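Local coordinates for periplasmic binding protein (PDB 2R79) that binds heme through an axial tyrosine and, as a periplasmic binding protein, probably carries it to an inner-membrane transporter, at residues A[62-67]-A[102-107]; A[229-234]-A[259-264]. All coordinates share one frame; numbering follows the deposited sequence.

Interaction 1: residues A[62-67]-A[102-107]; sequences ILIGTE and KKLGDW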
loop_
_atom_site.group_PDB
_atom_site.type_symbol
_atom_site.label_atom_id
_atom_site.label_comp_id
_atom_site.label_asym_id
_atom_site.label_seq_id
_atom_site.Cartn_x
_atom_site.Cartn_y
_atom_site.Cartn_z
ATOM N N ILE A 62 39.627 -4.368 -0.423
ATOM C CA ILE A 62 39.499 -5.597 0.337
ATOM C C ILE A 62 38.249 -6.383 -0.009
ATOM O O ILE A 62 37.198 -5.819 -0.295
ATOM C CB ILE A 62 39.494 -5.303 1.858
ATOM C CG1 ILE A 62 39.334 -6.603 2.650
ATOM C CG2 ILE A 62 38.374 -4.336 2.196
ATOM C CD1 ILE A 62 39.395 -6.414 4.156
ATOM N N LEU A 63 38.385 -7.700 0.001
ATOM C CA LEU A 63 37.275 -8.594 -0.267
ATOM C C LEU A 63 37.147 -9.488 0.959
ATOM O O LEU A 63 38.105 -10.160 1.339
ATOM C CB LEU A 63 37.545 -9.457 -1.505
ATOM C CG LEU A 63 36.550 -10.611 -1.704
ATOM C CD1 LEU A 63 35.134 -10.061 -1.794
ATOM C CD2 LEU A 63 36.897 -11.394 -2.959
ATOM N N ILE A 64 35.977 -9.480 1.584
ATOM C CA ILE A 64 35.759 -10.308 2.758
ATOM C C ILE A 64 34.685 -11.354 2.488
ATOM O O ILE A 64 33.744 -11.123 1.726
ATOM C CB ILE A 64 35.347 -9.461 3.998
ATOM C CG1 ILE A 64 33.995 -8.788 3.762
ATOM C CG2 ILE A 64 36.402 -8.393 4.278
ATOM C CD1 ILE A 64 33.476 -8.036 4.975
ATOM N N GLY A 65 34.846 -12.513 3.115
ATOM C CA GLY A 65 33.893 -13.594 2.958
ATOM C C GLY A 65 34.228 -14.692 3.944
ATOM O O GLY A 65 35.183 -14.564 4.711
ATOM N N THR A 66 33.448 -15.768 3.935
ATOM C CA THR A 66 33.705 -16.879 4.838
ATOM C C THR A 66 34.220 -18.070 4.038
ATOM O O THR A 66 34.651 -17.919 2.894
ATOM C CB THR A 66 32.427 -17.306 5.595
ATOM O OG1 THR A 66 31.479 -17.848 4.667
ATOM C CG2 THR A 66 31.808 -16.118 6.315
ATOM N N GLU A 67 34.177 -19.249 4.649
ATOM C CA GLU A 67 34.626 -20.473 3.996
ATOM C C GLU A 67 33.746 -20.769 2.790
ATOM O O GLU A 67 34.224 -21.272 1.776
ATOM C CB GLU A 67 34.544 -21.662 4.959
ATOM C CG GLU A 67 35.362 -21.520 6.222
ATOM C CD GLU A 67 34.956 -20.318 7.050
ATOM O OE1 GLU A 67 33.752 -20.191 7.367
ATOM O OE2 GLU A 67 35.846 -19.504 7.384
ATOM N N LYS A 102 36.263 -8.857 15.975
ATOM C CA LYS A 102 37.587 -8.358 16.311
ATOM C C LYS A 102 38.282 -7.858 15.051
ATOM O O LYS A 102 38.805 -6.746 15.020
ATOM C CB LYS A 102 38.416 -9.475 16.952
ATOM C CG LYS A 102 39.882 -9.136 17.174
ATOM C CD LYS A 102 40.056 -8.005 18.175
ATOM C CE LYS A 102 41.533 -7.697 18.407
ATOM N NZ LYS A 102 41.726 -6.580 19.375
ATOM N N LYS A 103 38.280 -8.681 14.009
ATOM C CA LYS A 103 38.918 -8.310 12.752
ATOM C C LYS A 103 38.223 -7.138 12.063
ATOM O O LYS A 103 38.872 -6.161 11.694
ATOM C CB LYS A 103 38.959 -9.508 11.806
ATOM C CG LYS A 103 39.742 -10.684 12.343
ATOM C CD LYS A 103 39.798 -11.824 11.336
ATOM C CE LYS A 103 40.589 -12.995 11.897
ATOM N NZ LYS A 103 40.770 -14.078 10.891
ATOM N N LEU A 104 36.907 -7.237 11.887
ATOM C CA LEU A 104 36.153 -6.169 11.238
ATOM C C LEU A 104 36.402 -4.854 11.951
ATOM O O LEU A 104 36.603 -3.820 11.316
ATOM C CB LEU A 104 34.657 -6.479 11.244
ATOM C CG LEU A 104 34.211 -7.679 10.409
ATOM C CD1 LEU A 104 32.700 -7.829 10.506
ATOM C CD2 LEU A 104 34.639 -7.487 8.959
ATOM N N GLY A 105 36.396 -4.899 13.276
ATOM C CA GLY A 105 36.634 -3.697 14.048
ATOM C C GLY A 105 37.974 -3.079 13.698
ATOM O O GLY A 105 38.070 -1.871 13.488
ATOM N N ASP A 106 39.009 -3.911 13.616
ATOM C CA ASP A 106 40.343 -3.424 13.301
ATOM C C ASP A 106 40.471 -2.861 11.892
ATOM O O ASP A 106 40.998 -1.765 11.716
ATOM C CB ASP A 106 41.388 -4.526 13.508
ATOM C CG ASP A 106 41.616 -4.853 14.980
ATOM O OD1 ASP A 106 41.329 -3.992 15.842
ATOM O OD2 ASP A 106 42.099 -5.970 15.274
ATOM N N TRP A 107 40.006 -3.596 10.889
ATOM C CA TRP A 107 40.110 -3.106 9.517
ATOM C C TRP A 107 39.238 -1.874 9.278
ATOM O O TRP A 107 39.442 -1.143 8.311
ATOM C CB TRP A 107 39.729 -4.195 8.508
ATOM C CG TRP A 107 40.483 -5.478 8.659
ATOM C CD1 TRP A 107 41.787 -5.626 9.039
ATOM C CD2 TRP A 107 39.979 -6.801 8.427
ATOM N NE1 TRP A 107 42.126 -6.960 9.064
ATOM C CE2 TRP A 107 41.036 -7.703 8.694
ATOM C CE3 TRP A 107 38.739 -7.314 8.022
ATOM C CZ2 TRP A 107 40.888 -9.093 8.569
ATOM C CZ3 TRP A 107 38.591 -8.700 7.897
ATOM C CH2 TRP A 107 39.663 -9.570 8.173
#
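I62 and I64, on the same side of strand 62-65, meet W107 and L104 on helix 94-108 through apolar side chains alone. The segment axes run nearly antiparallel, at 164°, and come no closer than 12.0 Å, so long side chains must span the gap. I62 is fully extended, with CG1 anti to the backbone N (chi1 179°), which sends CD1 to within 4.0 Å of CE3 of W107. That methyl approaches the six-membered part of the indole near its rim, and the two side chains cross at about a right angle. On the other side of the ring plane lies W107's own helix backbone, with K103 O above the rim, so the indole is held between its helix and the strand. I64 divides its branches between two partners: CG2 comes 4.2 Å from CZ3 of W107, while CD1 lies 4.2 Å from CD2 of L104. L104 does not aim its CB at the strand, yet the end of its side chain reaches across. The packing is that of a helix laid against one face of a parallel sheet, as in the Rossmann-like N-terminal lobe of this family, and it lies away from the heme site. Strand 62-65 runs between strands 5-7 and 85-87; W107 also touches W5 and E86 on these strands and makes a cation-pi contact with R84, while L104 packs on W15 of helix 10-18.

Interaction 2: residues A[229-234]-A[259-264]; sequences DGRLLV and FYPSAK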
loop_
_atom_site.group_PDB
_atom_site.type_symbol
_atom_site.label_atom_id
_atom_site.label_comp_id
_atom_site.label_asym_id
_atom_site.label_seq_id
_atom_site.Cartn_x
_atom_site.Cartn_y
_atom_site.Cartn_z
ATOM N N ASP A 229 -1.150 -28.325 13.615
ATOM C CA ASP A 229 -1.355 -27.192 14.500
ATOM C C ASP A 229 -0.997 -25.837 13.887
ATOM O O ASP A 229 -0.930 -24.838 14.592
ATOM C CB ASP A 229 -0.571 -27.401 15.799
ATOM C CG ASP A 229 -0.935 -28.704 16.495
ATOM O OD1 ASP A 229 -2.129 -29.076 16.491
ATOM O OD2 ASP A 229 -0.027 -29.357 17.054
ATOM N N GLY A 230 -0.784 -25.801 12.575
ATOM C CA GLY A 230 -0.442 -24.548 11.926
ATOM C C GLY A 230 0.887 -23.999 12.406
ATOM O O GLY A 230 0.992 -22.820 12.751
ATOM N N ARG A 231 1.905 -24.857 12.438
ATOM C CA ARG A 231 3.222 -24.447 12.878
ATOM C C ARG A 231 4.355 -24.679 11.883
ATOM O O ARG A 231 5.431 -25.171 12.235
ATOM C CB ARG A 231 3.557 -25.099 14.216
ATOM C CG ARG A 231 2.669 -24.603 15.328
ATOM C CD ARG A 231 3.144 -25.040 16.694
ATOM N NE ARG A 231 2.129 -24.731 17.687
ATOM C CZ ARG A 231 2.308 -24.821 18.998
ATOM N NH1 ARG A 231 3.485 -25.218 19.479
ATOM N NH2 ARG A 231 1.313 -24.500 19.826
ATOM N N LEU A 232 4.090 -24.342 10.629
ATOM C CA LEU A 232 5.099 -24.414 9.592
ATOM C C LEU A 232 5.550 -22.957 9.564
ATOM O O LEU A 232 4.904 -22.112 8.942
ATOM C CB LEU A 232 4.484 -24.803 8.249
ATOM C CG LEU A 232 3.863 -26.195 8.142
ATOM C CD1 LEU A 232 3.386 -26.420 6.714
ATOM C CD2 LEU A 232 4.887 -27.254 8.543
ATOM N N LEU A 233 6.632 -22.664 10.275
ATOM C CA LEU A 233 7.151 -21.309 10.380
ATOM C C LEU A 233 8.146 -20.976 9.280
ATOM O O LEU A 233 9.077 -21.731 9.016
ATOM C CB LEU A 233 7.798 -21.130 11.750
ATOM C CG LEU A 233 6.949 -21.686 12.905
ATOM C CD1 LEU A 233 7.748 -21.680 14.196
ATOM C CD2 LEU A 233 5.674 -20.874 13.055
ATOM N N VAL A 234 7.951 -19.835 8.636
ATOM C CA VAL A 234 8.837 -19.427 7.557
ATOM C C VAL A 234 9.851 -18.430 8.065
ATOM O O VAL A 234 9.499 -17.367 8.574
ATOM C CB VAL A 234 8.036 -18.835 6.390
ATOM C CG1 VAL A 234 8.967 -18.470 5.240
ATOM C CG2 VAL A 234 7.005 -19.861 5.925
ATOM N N PHE A 259 7.623 -21.017 19.854
ATOM C CA PHE A 259 7.930 -22.294 20.501
ATOM C C PHE A 259 7.296 -22.439 21.891
ATOM O O PHE A 259 7.021 -23.553 22.338
ATOM C CB PHE A 259 9.450 -22.480 20.601
ATOM C CG PHE A 259 10.136 -22.696 19.267
ATOM C CD1 PHE A 259 11.518 -22.586 19.160
ATOM C CD2 PHE A 259 9.403 -23.025 18.127
ATOM C CE1 PHE A 259 12.166 -22.797 17.939
ATOM C CE2 PHE A 259 10.039 -23.239 16.899
ATOM C CZ PHE A 259 11.423 -23.124 16.807
ATOM N N TYR A 260 7.080 -21.314 22.574
ATOM C CA TYR A 260 6.457 -21.306 23.901
ATOM C C TYR A 260 5.324 -20.293 23.850
ATOM O O TYR A 260 5.417 -19.222 24.441
ATOM C CB TYR A 260 7.456 -20.883 24.979
ATOM C CG TYR A 260 8.628 -21.806 25.120
ATOM C CD1 TYR A 260 9.750 -21.670 24.305
ATOM C CD2 TYR A 260 8.589 -22.872 26.022
ATOM C CE1 TYR A 260 10.806 -22.580 24.379
ATOM C CE2 TYR A 260 9.633 -23.781 26.102
ATOM C CZ TYR A 260 10.738 -23.630 25.279
ATOM O OH TYR A 260 11.780 -24.523 25.367
ATOM N N PRO A 261 4.236 -20.626 23.145
ATOM C CA PRO A 261 3.072 -19.743 22.997
ATOM C C PRO A 261 2.385 -19.300 24.285
ATOM O O PRO A 261 1.664 -18.307 24.286
ATOM C CB PRO A 261 2.148 -20.543 22.081
ATOM C CG PRO A 261 2.472 -21.956 22.425
ATOM C CD PRO A 261 3.977 -21.942 22.533
ATOM N N SER A 262 2.608 -20.034 25.370
ATOM C CA SER A 262 2.001 -19.707 26.660
ATOM C C SER A 262 2.886 -18.832 27.530
ATOM O O SER A 262 2.742 -18.818 28.751
ATOM C CB SER A 262 1.666 -20.979 27.433
ATOM O OG SER A 262 0.695 -21.732 26.740
ATOM N N ALA A 263 3.816 -18.120 26.912
ATOM C CA ALA A 263 4.693 -17.232 27.660
ATOM C C ALA A 263 4.594 -15.861 27.020
ATOM O O ALA A 263 4.434 -15.761 25.803
ATOM C CB ALA A 263 6.123 -17.733 27.603
ATOM N N LYS A 264 4.660 -14.806 27.825
ATOM C CA LYS A 264 4.602 -13.458 27.275
ATOM C C LYS A 264 5.889 -13.313 26.465
ATOM O O LYS A 264 6.984 -13.452 27.006
ATOM C CB LYS A 264 4.570 -12.408 28.394
ATOM C CG LYS A 264 4.217 -11.003 27.901
ATOM C CD LYS A 264 4.741 -9.900 28.823
ATOM C CE LYS A 264 4.191 -10.010 30.236
ATOM N NZ LYS A 264 4.714 -8.920 31.118
HETATM O O HOH W 1 5.259 -25.589 21.219
#
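L233 on strand 232-235 packs against F259, the last residue of helix 248-259, so the end of a helix folds back beside the start of the strand that precedes it, beside the mixed sheet of the alpha/beta C-terminal lobe. This is the tight, buried part. CD1 of L233 comes 3.9 Å from CE2 of F259, and although CB of F259 points away from the strand, its ring swings back; V199 of the neighbouring strand 197-202 touches it too. The other half, R231 with P261, is partly exposed and partly water-mediated. A Schellman motif with G230 as its C-prime residue ends helix 225-228, and R231 leaves it with its chain extended from CG to NE (chi2 -169°). The arginine crosses P261 at about a right angle, NH2 lying 3.8 Å from CG of the proline, the second residue of the type I turn from Y260 to A263. The same NH2 makes a weak hydrogen bond to S23 of a second subunit, and OG of S262 bonds to L19 O of that subunit, placing this side at an interface. One water bridges the segments: it lies in the guanidinium plane, at its edge, weakly bonded to R231 NH1, and donates to F259 O at 2.9 Å.

From the N terminus, interaction 1 comes first: after strand 62-65 the chain passes through helix 72-80 and strand 85-87, and helix 94-108 returns to close a loop of 34 residues. Helix 111-135 follows almost at once and leads across to the second lobe. There, interaction 2 closes a 24-residue loop containing helix 248-259, and Y260 packs on I132 and W131 of that long helix. The two loops lie in series, their centres 36 Å apart on opposite sides of the chain's centre. Interaction 1 ties a helix to the sheet of the first lobe; interaction 2 ties the end of helix 248-259 and the turn after it to strand 232-235 and the loop before it. Neither reaches the heme pocket.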